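Local coordinates for protein probable oxidoreductase (Pseudomonas aeruginosa, PDB 4B7C) that is a probable medium-chain dehydrogenase/reductase with a Rossmann fold, likely transferring hydride between NADP(H) and a substrate that is not established, at residues G150-I155 with G174-G179; V79-V84 with G93-G98; V154-A159 with D220-N225; G163-Q168 with G301-R306. One frame throughout, in Å; residues are numbered along the deposited sequence.

Contact 1. Residues G150-I155 with G174-G179; sequences GETVVI and GCRVVG
V153 is held through both its backbone polar atoms: its N donates to R176 O (2.8 Å) and its O accepts V178 N (2.9 Å). These bonds join strands 152-155 and 176-179 in parallel, with axes 4.8 Å apart and N-to-C directions 20° from each other. I155 N continues the ladder to V178 O. At the start of the pair R176 N reaches E151 O by a more bent bond (142° at the hydrogen), and G150 N binds the carbonyl of G174, the glycine of the Schellman motif that follows helix 161-172. C175 CB presses on E151 O at 3.3 Å and also meets V153 CG2. T152 and R176 run side by side: the arginine is extended, with CG anti to the backbone N (chi1 176°), which lays CD alongside T152 OG1 at 3.9 Å before the guanidinium goes on to a salt bridge with E214. E151 OE1 accepts K148 N and forms a salt bridge with R243. This is the beta-alpha-beta crossover that opens the Rossmann sheet. V153, I155 and V177 share one face, where I155 and V177 pack on helix 161-172; on the other edge strand 152-155 pairs with strand 219-224.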
loop_
_atom_site.group_PDB
_atom_site.type_symbol
_atom_site.label_atom_id
_atom_site.label_comp_id
_atom_site.label_asym_id
_atom_site.label_seq_id
_atom_site.Cartn_x
_atom_site.Cartn_y
_atom_site.Cartn_z
ATOM N N GLY B 150 -1.620 -22.776 5.089
ATOM C CA GLY B 150 -2.665 -22.490 6.073
ATOM C C GLY B 150 -3.213 -21.076 6.047
ATOM O O GLY B 150 -4.212 -20.778 6.704
ATOM N N GLU B 151 -2.574 -20.192 5.286
ATOM C CA GLU B 151 -3.065 -18.815 5.167
ATOM C C GLU B 151 -4.300 -18.756 4.291
ATOM O O GLU B 151 -4.531 -19.627 3.453
ATOM C CB GLU B 151 -1.990 -17.874 4.604
ATOM C CG GLU B 151 -0.878 -17.546 5.594
ATOM C CD GLU B 151 0.072 -16.459 5.095
ATOM O OE1 GLU B 151 0.322 -16.366 3.875
ATOM O OE2 GLU B 151 0.580 -15.696 5.934
ATOM N N THR B 152 -5.095 -17.717 4.497
ATOM C CA THR B 152 -6.288 -17.482 3.694
ATOM C C THR B 152 -5.984 -16.481 2.585
ATOM O O THR B 152 -5.579 -15.339 2.838
ATOM C CB THR B 152 -7.474 -16.997 4.557
ATOM O OG1 THR B 152 -7.835 -18.041 5.473
ATOM C CG2 THR B 152 -8.675 -16.673 3.707
ATOM N N VAL B 153 -6.169 -16.943 1.355
ATOM C CA VAL B 153 -5.936 -16.156 0.163
ATOM C C VAL B 153 -7.251 -15.853 -0.514
ATOM O O VAL B 153 -8.016 -16.759 -0.857
ATOM C CB VAL B 153 -5.016 -16.896 -0.827
ATOM C CG1 VAL B 153 -4.806 -16.060 -2.080
ATOM C CG2 VAL B 153 -3.692 -17.202 -0.159
ATOM N N VAL B 154 -7.518 -14.569 -0.709
ATOM C CA VAL B 154 -8.688 -14.126 -1.448
ATOM C C VAL B 154 -8.288 -13.554 -2.807
ATOM O O VAL B 154 -7.304 -12.808 -2.940
ATOM C CB VAL B 154 -9.488 -13.082 -0.656
ATOM C CG1 VAL B 154 -10.611 -12.510 -1.507
ATOM C CG2 VAL B 154 -10.016 -13.690 0.636
ATOM N N ILE B 155 -9.035 -13.947 -3.833
ATOM C CA ILE B 155 -8.729 -13.576 -5.195
ATOM C C ILE B 155 -9.916 -12.874 -5.841
ATOM O O ILE B 155 -11.008 -13.442 -5.944
ATOM C CB ILE B 155 -8.346 -14.839 -6.018
ATOM C CG1 ILE B 155 -7.469 -15.838 -5.210
ATOM C CG2 ILE B 155 -7.770 -14.421 -7.368
ATOM C CD1 ILE B 155 -6.272 -16.336 -5.979
ATOM N N GLY B 174 -0.975 -24.845 -0.154
ATOM C CA GLY B 174 -1.604 -25.272 1.095
ATOM C C GLY B 174 -2.484 -24.207 1.716
ATOM O O GLY B 174 -2.823 -24.274 2.900
ATOM N N CYS B 175 -2.891 -23.239 0.905
ATOM C CA CYS B 175 -3.709 -22.140 1.385
ATOM C C CYS B 175 -5.183 -22.456 1.315
ATOM O O CYS B 175 -5.627 -23.274 0.516
ATOM C CB CYS B 175 -3.457 -20.869 0.567
ATOM S SG CYS B 175 -1.717 -20.392 0.519
ATOM N N ARG B 176 -5.943 -21.777 2.162
ATOM C CA ARG B 176 -7.377 -21.687 1.986
ATOM C C ARG B 176 -7.629 -20.628 0.926
ATOM O O ARG B 176 -7.200 -19.483 1.064
ATOM C CB ARG B 176 -8.082 -21.329 3.296
ATOM C CG ARG B 176 -9.574 -21.128 3.124
ATOM C CD ARG B 176 -10.331 -20.885 4.422
ATOM N NE ARG B 176 -11.729 -20.632 4.073
ATOM C CZ ARG B 176 -12.629 -21.572 3.779
ATOM N NH1 ARG B 176 -12.321 -22.866 3.833
ATOM N NH2 ARG B 176 -13.862 -21.210 3.439
ATOM N N VAL B 177 -8.353 -21.006 -0.123
ATOM C CA VAL B 177 -8.528 -20.153 -1.288
ATOM C C VAL B 177 -9.986 -19.771 -1.529
ATOM O O VAL B 177 -10.839 -20.626 -1.792
ATOM C CB VAL B 177 -7.978 -20.825 -2.558
ATOM C CG1 VAL B 177 -8.002 -19.851 -3.722
ATOM C CG2 VAL B 177 -6.577 -21.352 -2.314
ATOM N N VAL B 178 -10.246 -18.469 -1.482
ATOM C CA VAL B 178 -11.580 -17.927 -1.680
ATOM C C VAL B 178 -11.596 -16.978 -2.863
ATOM O O VAL B 178 -10.857 -15.985 -2.916
ATOM C CB VAL B 178 -12.102 -17.209 -0.414
ATOM C CG1 VAL B 178 -13.464 -16.582 -0.667
ATOM C CG2 VAL B 178 -12.193 -18.191 0.742
ATOM N N GLY B 179 -12.471 -17.279 -3.809
ATOM C CA GLY B 179 -12.626 -16.466 -5.008
ATOM C C GLY B 179 -13.778 -15.495 -4.910
ATOM O O GLY B 179 -14.779 -15.764 -4.246
#

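Contact 2. Residues V79-V84 with G93-G98; sequences VGKVLV and GDYVNG
D94 O takes the shortest bond of the pair, from V82 N at 2.7 Å and nearly straight (175° at the hydrogen). V82 CG2 lies 3.4 Å from the same D94 O, which also receives the CA-H of K81. One residue back along the chain, G93 N donates to V82 O. Further along, G80 and V96 form a hydrogen-bonded antiparallel pair, with V96 N on G80 O (2.9 Å) and G80 N on V96 O. G80 O receives the CA-H of Y95 as well. G80 has no side chain, and V96 CG2 lies 3.7 Å from its carbonyl oxygen. Strands 77-85 and 95-97 make a beta hairpin in the GroES-like N-terminal domain, and the short segments are strongly twisted, at 140° to each other. K81 and Y95 are a non-hydrogen-bonded pair whose side chains share a face of the sheet. K81 CG is anti to the backbone N (chi1 -174°) and the chain is extended beyond it, which carries the lysine across one face of the phenol ring: CB stands 4.2 Å from the ring centroid in a CH-pi contact, CG lies over the rim, and CD reaches Y95 OH at 3.9 Å. V96 lies on the face away from K81 and Y95, and V82 meets it there at about a right angle, CG2 of V82 against CG1 of V96 (3.8 Å); V96 packs also on V43 of strand 41-49. D94 OD2 accepts Q91 N from the loop joining the two strands, and forms a salt bridge with K115. P118, L123 and V116 also touch Y95.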
loop_
_atom_site.group_PDB
_atom_site.type_symbol
_atom_site.label_atom_id
_atom_site.label_comp_id
_atom_site.label_asym_id
_atom_site.label_seq_id
_atom_site.Cartn_x
_atom_site.Cartn_y
_atom_site.Cartn_z
ATOM N N VAL B 79 1.032 -14.939 -30.132
ATOM C CA VAL B 79 1.950 -15.985 -30.537
ATOM C C VAL B 79 1.909 -16.111 -32.042
ATOM O O VAL B 79 0.849 -16.045 -32.669
ATOM C CB VAL B 79 1.648 -17.358 -29.910
ATOM C CG1 VAL B 79 2.229 -17.403 -28.499
ATOM C CG2 VAL B 79 0.163 -17.645 -29.882
ATOM N N GLY B 80 3.080 -16.297 -32.620
ATOM C CA GLY B 80 3.200 -16.392 -34.066
ATOM C C GLY B 80 4.418 -17.165 -34.509
ATOM O O GLY B 80 5.284 -17.503 -33.702
ATOM N N LYS B 81 4.495 -17.383 -35.816
ATOM C CA LYS B 81 5.591 -18.138 -36.420
ATOM C C LYS B 81 6.539 -17.218 -37.155
ATOM O O LYS B 81 6.119 -16.388 -37.967
ATOM C CB LYS B 81 5.043 -19.176 -37.403
ATOM C CG LYS B 81 6.102 -20.108 -37.975
ATOM C CD LYS B 81 5.529 -20.954 -39.101
ATOM C CE LYS B 81 6.434 -22.119 -39.449
ATOM N NZ LYS B 81 5.978 -22.761 -40.725
ATOM N N VAL B 82 7.824 -17.360 -36.871
ATOM C CA VAL B 82 8.838 -16.578 -37.550
ATOM C C VAL B 82 8.993 -17.084 -38.983
ATOM O O VAL B 82 9.350 -18.235 -39.209
ATOM C CB VAL B 82 10.213 -16.646 -36.843
ATOM C CG1 VAL B 82 11.225 -15.847 -37.641
ATOM C CG2 VAL B 82 10.130 -16.143 -35.395
ATOM N N LEU B 83 8.745 -16.212 -39.948
ATOM C CA LEU B 83 8.888 -16.541 -41.364
ATOM C C LEU B 83 10.265 -16.153 -41.891
ATOM O O LEU B 83 10.882 -16.892 -42.659
ATOM C CB LEU B 83 7.821 -15.826 -42.196
ATOM C CG LEU B 83 6.365 -16.162 -41.849
ATOM C CD1 LEU B 83 5.491 -15.499 -42.904
ATOM C CD2 LEU B 83 6.089 -17.666 -41.847
ATOM N N VAL B 84 10.714 -14.966 -41.500
ATOM C CA VAL B 84 12.028 -14.454 -41.874
ATOM C C VAL B 84 12.668 -13.805 -40.669
ATOM O O VAL B 84 12.034 -12.988 -39.998
ATOM C CB VAL B 84 11.976 -13.372 -42.979
ATOM C CG1 VAL B 84 13.360 -12.774 -43.179
ATOM C CG2 VAL B 84 11.408 -13.929 -44.275
ATOM N N GLY B 93 10.870 -20.515 -38.674
ATOM C CA GLY B 93 10.272 -21.735 -38.111
ATOM C C GLY B 93 10.075 -21.691 -36.607
ATOM O O GLY B 93 9.272 -22.461 -36.063
ATOM N N ASP B 94 10.798 -20.794 -35.935
ATOM C CA ASP B 94 10.577 -20.548 -34.504
ATOM C C ASP B 94 9.164 -20.030 -34.286
ATOM O O ASP B 94 8.657 -19.232 -35.076
ATOM C CB ASP B 94 11.547 -19.504 -33.930
ATOM C CG ASP B 94 12.969 -20.025 -33.773
ATOM O OD1 ASP B 94 13.184 -21.250 -33.887
ATOM O OD2 ASP B 94 13.871 -19.190 -33.537
ATOM N N TYR B 95 8.547 -20.474 -33.198
ATOM C CA TYR B 95 7.342 -19.847 -32.693
ATOM C C TYR B 95 7.726 -18.935 -31.540
ATOM O O TYR B 95 8.511 -19.305 -30.668
ATOM C CB TYR B 95 6.302 -20.867 -32.235
ATOM C CG TYR B 95 5.629 -21.553 -33.392
ATOM C CD1 TYR B 95 6.243 -22.631 -34.035
ATOM C CD2 TYR B 95 4.400 -21.114 -33.874
ATOM C CE1 TYR B 95 5.643 -23.270 -35.112
ATOM C CE2 TYR B 95 3.794 -21.742 -34.948
ATOM C CZ TYR B 95 4.422 -22.818 -35.564
ATOM O OH TYR B 95 3.821 -23.449 -36.628
ATOM N N VAL B 96 7.147 -17.738 -31.546
ATOM C CA VAL B 96 7.477 -16.721 -30.565
ATOM C C VAL B 96 6.241 -16.128 -29.888
ATOM O O VAL B 96 5.149 -16.098 -30.463
ATOM C CB VAL B 96 8.302 -15.561 -31.186
ATOM C CG1 VAL B 96 9.649 -16.045 -31.656
ATOM C CG2 VAL B 96 7.554 -14.873 -32.338
ATOM N N ASN B 97 6.449 -15.672 -28.655
ATOM C CA ASN B 97 5.497 -14.857 -27.899
ATOM C C ASN B 97 6.047 -13.447 -27.844
ATOM O O ASN B 97 7.228 -13.239 -27.598
ATOM C CB ASN B 97 5.320 -15.398 -26.475
ATOM C CG ASN B 97 4.415 -14.527 -25.606
ATOM O OD1 ASN B 97 4.716 -13.360 -25.343
ATOM N ND2 ASN B 97 3.325 -15.107 -25.124
ATOM N N GLY B 98 5.201 -12.468 -28.096
ATOM C CA GLY B 98 5.634 -11.061 -28.072
ATOM C C GLY B 98 4.500 -10.107 -28.369
ATOM O O GLY B 98 3.351 -10.527 -28.554
#

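Contact 3. Residues V154-A159 with D220-N225; sequences VISGAA and DVFFDN
S156 OG stands between its own N and carbonyl carbon (chi1 69°), while D224 CG lies anti to its backbone N (chi1 -167°), and the two torsions bring the hydroxyl to the carboxylate. The contact joins the first and fourth strands of the Rossmann sheet, neighbours in its 3-2-1-4-5-6 order, at the C-terminal ends where this fold typically binds its dinucleotide. V154 N donates to V221 O, F223 N to V154 O (2.8 Å) and S156 N to F223 O, which keeps the strands parallel as far as the turn at G157. The F222 ring brings its edge to V154 O, with CD1 at 3.3 Å, and CZ reaches S156 CB obliquely at 3.7 Å; L231 and V234 of helix 228-235 also pack on this ring. Across the sheet I155 CG2 touches F223 CB, and both side chains lean on A166 of helix 161-172. N225 ND2 donates to S156 O (2.9 Å), the oxygen lying close to the amide plane, so the start of the glycine-rich loop is fixed through backbone and side chain alike. S156 OG donates to the anti lone pair of D224 OD1 at 2.8 Å, and that oxygen also accepts V226 N and G227 N.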
loop_
_atom_site.group_PDB
_atom_site.type_symbol
_atom_site.label_atom_id
_atom_site.label_comp_id
_atom_site.label_asym_id
_atom_site.label_seq_id
_atom_site.Cartn_x
_atom_site.Cartn_y
_atom_site.Cartn_z
ATOM N N VAL B 154 -7.518 -14.569 -0.709
ATOM C CA VAL B 154 -8.688 -14.126 -1.448
ATOM C C VAL B 154 -8.288 -13.554 -2.807
ATOM O O VAL B 154 -7.304 -12.808 -2.940
ATOM C CB VAL B 154 -9.488 -13.082 -0.656
ATOM C CG1 VAL B 154 -10.611 -12.510 -1.507
ATOM C CG2 VAL B 154 -10.016 -13.690 0.636
ATOM N N ILE B 155 -9.035 -13.947 -3.833
ATOM C CA ILE B 155 -8.729 -13.576 -5.195
ATOM C C ILE B 155 -9.916 -12.874 -5.841
ATOM O O ILE B 155 -11.008 -13.442 -5.944
ATOM C CB ILE B 155 -8.346 -14.839 -6.018
ATOM C CG1 ILE B 155 -7.469 -15.838 -5.210
ATOM C CG2 ILE B 155 -7.770 -14.421 -7.368
ATOM C CD1 ILE B 155 -6.272 -16.336 -5.979
ATOM N N SER B 156 -9.712 -11.635 -6.286
ATOM C CA SER B 156 -10.727 -10.927 -7.076
ATOM C C SER B 156 -10.537 -11.216 -8.568
ATOM O O SER B 156 -9.459 -11.629 -8.998
ATOM C CB SER B 156 -10.708 -9.422 -6.810
ATOM O OG SER B 156 -9.536 -8.817 -7.319
ATOM N N GLY B 157 -11.590 -10.981 -9.354
ATOM C CA GLY B 157 -11.623 -11.384 -10.764
ATOM C C GLY B 157 -11.219 -12.847 -10.903
ATOM O O GLY B 157 -10.496 -13.224 -11.824
ATOM N N ALA B 158 -11.708 -13.663 -9.982
ATOM C CA ALA B 158 -11.191 -15.008 -9.764
ATOM C C ALA B 158 -11.441 -15.981 -10.926
ATOM O O ALA B 158 -10.721 -16.975 -11.063
ATOM C CB ALA B 158 -11.742 -15.575 -8.470
ATOM N N ALA B 159 -12.449 -15.693 -11.745
ATOM C CA ALA B 159 -12.770 -16.529 -12.911
ATOM C C ALA B 159 -11.993 -16.081 -14.137
ATOM O O ALA B 159 -11.987 -16.761 -15.154
ATOM C CB ALA B 159 -14.262 -16.498 -13.213
ATOM N N ASP B 220 -5.275 -13.096 4.645
ATOM C CA ASP B 220 -3.810 -12.956 4.706
ATOM C C ASP B 220 -3.212 -12.412 3.420
ATOM O O ASP B 220 -2.242 -11.656 3.445
ATOM C CB ASP B 220 -3.157 -14.299 4.998
ATOM C CG ASP B 220 -3.531 -14.835 6.364
ATOM O OD1 ASP B 220 -3.176 -14.175 7.363
ATOM O OD2 ASP B 220 -4.186 -15.904 6.427
ATOM N N VAL B 221 -3.756 -12.856 2.292
ATOM C CA VAL B 221 -3.323 -12.364 0.983
ATOM C C VAL B 221 -4.531 -12.021 0.158
ATOM O O VAL B 221 -5.450 -12.838 0.017
ATOM C CB VAL B 221 -2.476 -13.383 0.204
ATOM C CG1 VAL B 221 -2.135 -12.831 -1.176
ATOM C CG2 VAL B 221 -1.222 -13.742 0.976
ATOM N N PHE B 222 -4.546 -10.807 -0.364
ATOM C CA PHE B 222 -5.541 -10.409 -1.341
ATOM C C PHE B 222 -4.867 -10.158 -2.683
ATOM O O PHE B 222 -4.024 -9.260 -2.837
ATOM C CB PHE B 222 -6.338 -9.183 -0.891
ATOM C CG PHE B 222 -7.375 -8.730 -1.882
ATOM C CD1 PHE B 222 -8.215 -9.648 -2.509
ATOM C CD2 PHE B 222 -7.530 -7.393 -2.190
ATOM C CE1 PHE B 222 -9.168 -9.233 -3.415
ATOM C CE2 PHE B 222 -8.486 -6.970 -3.093
ATOM C CZ PHE B 222 -9.301 -7.892 -3.714
ATOM N N PHE B 223 -5.255 -10.973 -3.655
ATOM C CA PHE B 223 -4.801 -10.853 -5.036
ATOM C C PHE B 223 -5.852 -10.059 -5.770
ATOM O O PHE B 223 -6.937 -10.576 -6.071
ATOM C CB PHE B 223 -4.619 -12.257 -5.659
ATOM C CG PHE B 223 -3.827 -12.275 -6.947
ATOM C CD1 PHE B 223 -4.303 -11.673 -8.091
ATOM C CD2 PHE B 223 -2.609 -12.937 -7.016
ATOM C CE1 PHE B 223 -3.572 -11.702 -9.269
ATOM C CE2 PHE B 223 -1.879 -12.971 -8.193
ATOM C CZ PHE B 223 -2.349 -12.341 -9.310
ATOM N N ASP B 224 -5.524 -8.815 -6.110
ATOM C CA ASP B 224 -6.503 -7.887 -6.693
ATOM C C ASP B 224 -6.323 -7.636 -8.182
ATOM O O ASP B 224 -5.302 -7.099 -8.630
ATOM C CB ASP B 224 -6.505 -6.539 -5.955
ATOM C CG ASP B 224 -7.712 -5.674 -6.321
ATOM O OD1 ASP B 224 -8.723 -6.202 -6.845
ATOM O OD2 ASP B 224 -7.679 -4.458 -6.057
ATOM N N ASN B 225 -7.338 -8.037 -8.943
ATOM C CA ASN B 225 -7.401 -7.797 -10.387
ATOM C C ASN B 225 -8.438 -6.766 -10.779
ATOM O O ASN B 225 -8.503 -6.371 -11.931
ATOM C CB ASN B 225 -7.722 -9.103 -11.132
ATOM C CG ASN B 225 -6.631 -10.133 -10.975
ATOM O OD1 ASN B 225 -5.496 -9.905 -11.400
ATOM N ND2 ASN B 225 -6.954 -11.259 -10.336
#

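Contact 4. Residues G163-Q168 with G301-R306; sequences GSVAGQ and GKLQSR
Q168 fastens helix 161-172, the helix that follows the first strand of the Rossmann sheet, to the 301-306 loop that leads from helix 287-299 to strand 307-311. Two hydrogen bonds cross the contact, both made by the amide of Q168. It meets the backbone of Q304 with both its ends: OE1 accepts Q304 N at 2.8 Å in a nearly straight bond (172° at the hydrogen), and NE2 donates to Q304 O at 3.0 Å, in the carbonyl plane and on a lone pair. NE2 donates a second time, to S164 O one turn back in its own helix, approaching from above that carbonyl plane. Three bonds thus fix the rotation of the amide, and a buried polar group is matched with the N-H and C=O of one residue in a loop that has no regular structure here. CG of Q168 is anti to its carbonyl carbon (chi1 -66°), and the chain then extends straight to the loop. Apolar contacts lie beside this pairing. L303 sets CG and CD1 against Q168 CB, both at 4.0 Å, and CD1 approaches V165 CG1 more loosely at 4.3 Å; M294 of helix 287-299 packs on both L303 and V165. Of the charged groups, K302 turns away to E300, while its carbonyl accepts R171 of the helix. Next to the amide, L303 CA comes to 3.5 Å from Q168 OE1.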
loop_
_atom_site.group_PDB
_atom_site.type_symbol
_atom_site.label_atom_id
_atom_site.label_comp_id
_atom_site.label_asym_id
_atom_site.label_seq_id
_atom_site.Cartn_x
_atom_site.Cartn_y
_atom_site.Cartn_z
ATOM N N GLY B 163 -6.629 -14.503 -12.303
ATOM C CA GLY B 163 -7.156 -14.944 -11.010
ATOM C C GLY B 163 -7.361 -16.439 -10.879
ATOM O O GLY B 163 -7.095 -17.021 -9.822
ATOM N N SER B 164 -7.868 -17.063 -11.938
ATOM C CA SER B 164 -8.147 -18.510 -11.913
ATOM C C SER B 164 -6.870 -19.306 -11.742
ATOM O O SER B 164 -6.847 -20.326 -11.052
ATOM C CB SER B 164 -8.889 -18.964 -13.176
ATOM O OG SER B 164 -8.139 -18.692 -14.338
ATOM N N VAL B 165 -5.794 -18.838 -12.357
ATOM C CA VAL B 165 -4.478 -19.469 -12.164
ATOM C C VAL B 165 -3.911 -19.200 -10.766
ATOM O O VAL B 165 -3.412 -20.106 -10.105
ATOM C CB VAL B 165 -3.465 -19.004 -13.229
ATOM C CG1 VAL B 165 -2.068 -19.520 -12.895
ATOM C CG2 VAL B 165 -3.916 -19.476 -14.609
ATOM N N ALA B 166 -3.990 -17.947 -10.329
ATOM C CA ALA B 166 -3.484 -17.550 -9.012
ATOM C C ALA B 166 -4.104 -18.394 -7.881
ATOM O O ALA B 166 -3.405 -18.868 -6.989
ATOM C CB ALA B 166 -3.742 -16.052 -8.769
ATOM N N GLY B 167 -5.418 -18.574 -7.936
ATOM C CA GLY B 167 -6.136 -19.370 -6.933
ATOM C C GLY B 167 -5.693 -20.822 -6.879
ATOM O O GLY B 167 -5.580 -21.406 -5.809
ATOM N N GLN B 168 -5.407 -21.389 -8.041
ATOM C CA GLN B 168 -4.942 -22.774 -8.124
ATOM C C GLN B 168 -3.538 -22.919 -7.571
ATOM O O GLN B 168 -3.223 -23.877 -6.858
ATOM C CB GLN B 168 -5.002 -23.284 -9.568
ATOM C CG GLN B 168 -6.418 -23.403 -10.114
ATOM C CD GLN B 168 -6.460 -23.904 -11.549
ATOM O OE1 GLN B 168 -6.319 -25.094 -11.794
ATOM N NE2 GLN B 168 -6.668 -22.999 -12.500
ATOM N N GLY B 301 -1.621 -32.412 -13.884
ATOM C CA GLY B 301 -3.049 -32.197 -13.631
ATOM C C GLY B 301 -3.340 -31.444 -12.341
ATOM O O GLY B 301 -4.486 -31.401 -11.890
ATOM N N LYS B 302 -2.303 -30.858 -11.746
ATOM C CA LYS B 302 -2.442 -30.088 -10.506
ATOM C C LYS B 302 -3.019 -28.705 -10.773
ATOM O O LYS B 302 -3.592 -28.083 -9.891
ATOM C CB LYS B 302 -1.102 -29.939 -9.799
ATOM C CG LYS B 302 -0.590 -31.215 -9.157
ATOM C CD LYS B 302 0.745 -30.997 -8.464
ATOM C CE LYS B 302 1.269 -32.283 -7.854
ATOM N NZ LYS B 302 2.706 -32.130 -7.505
ATOM N N LEU B 303 -2.880 -28.242 -12.006
ATOM C CA LEU B 303 -3.402 -26.948 -12.425
ATOM C C LEU B 303 -4.061 -27.060 -13.807
ATOM O O LEU B 303 -3.540 -27.736 -14.680
ATOM C CB LEU B 303 -2.263 -25.923 -12.466
ATOM C CG LEU B 303 -2.652 -24.447 -12.543
ATOM C CD1 LEU B 303 -1.644 -23.624 -11.748
ATOM C CD2 LEU B 303 -2.731 -23.988 -13.991
ATOM N N GLN B 304 -5.193 -26.383 -13.981
ATOM C CA GLN B 304 -5.956 -26.381 -15.243
ATOM C C GLN B 304 -5.970 -25.022 -15.912
ATOM O O GLN B 304 -6.040 -24.013 -15.221
ATOM C CB GLN B 304 -7.425 -26.744 -14.982
ATOM C CG GLN B 304 -7.681 -28.186 -14.600
ATOM C CD GLN B 304 -9.112 -28.409 -14.164
ATOM O OE1 GLN B 304 -9.351 -29.081 -13.178
ATOM N NE2 GLN B 304 -10.063 -27.835 -14.891
ATOM N N SER B 305 -5.990 -25.011 -17.248
ATOM C CA SER B 305 -6.068 -23.781 -18.018
ATOM C C SER B 305 -7.155 -23.825 -19.086
ATOM O O SER B 305 -7.167 -24.703 -19.945
ATOM C CB SER B 305 -4.724 -23.486 -18.689
ATOM O OG SER B 305 -4.739 -22.209 -19.315
ATOM N N ARG B 306 -8.036 -22.833 -19.065
ATOM C CA ARG B 306 -9.084 -22.723 -20.096
ATOM C C ARG B 306 -8.873 -21.507 -20.992
ATOM O O ARG B 306 -8.704 -20.381 -20.518
ATOM C CB ARG B 306 -10.536 -22.709 -19.554
ATOM C CG ARG B 306 -10.852 -21.641 -18.526
ATOM C CD ARG B 306 -12.234 -21.859 -17.909
ATOM N NE ARG B 306 -13.279 -22.172 -18.899
ATOM C CZ ARG B 306 -14.575 -21.962 -18.702
ATOM N NH1 ARG B 306 -14.998 -21.429 -17.564
ATOM N NH2 ARG B 306 -15.446 -22.272 -19.661
#

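Contacts 1 and 3 share V154 and I155 and lie on the two edges of strand 152-155 of the Rossmann sheet, their centres 9 Å apart; D220 OD2 ties them further by accepting T152 N at 2.8 Å. Contact 4, its centre 13 Å from that of contact 3, joins the helix connecting the two strands of contact 1, which packs under I155 and V177, to the loop leading to strand 307-311 of the mixed sheet. Contact 3 includes the start of the glycine-rich loop, where a Rossmann fold would be expected to bind NADP. Contact 2 stands apart in the GroES-like domain, its nearest atoms about 12 Å from contact 4 and its centre 38 Å from that of contact 1.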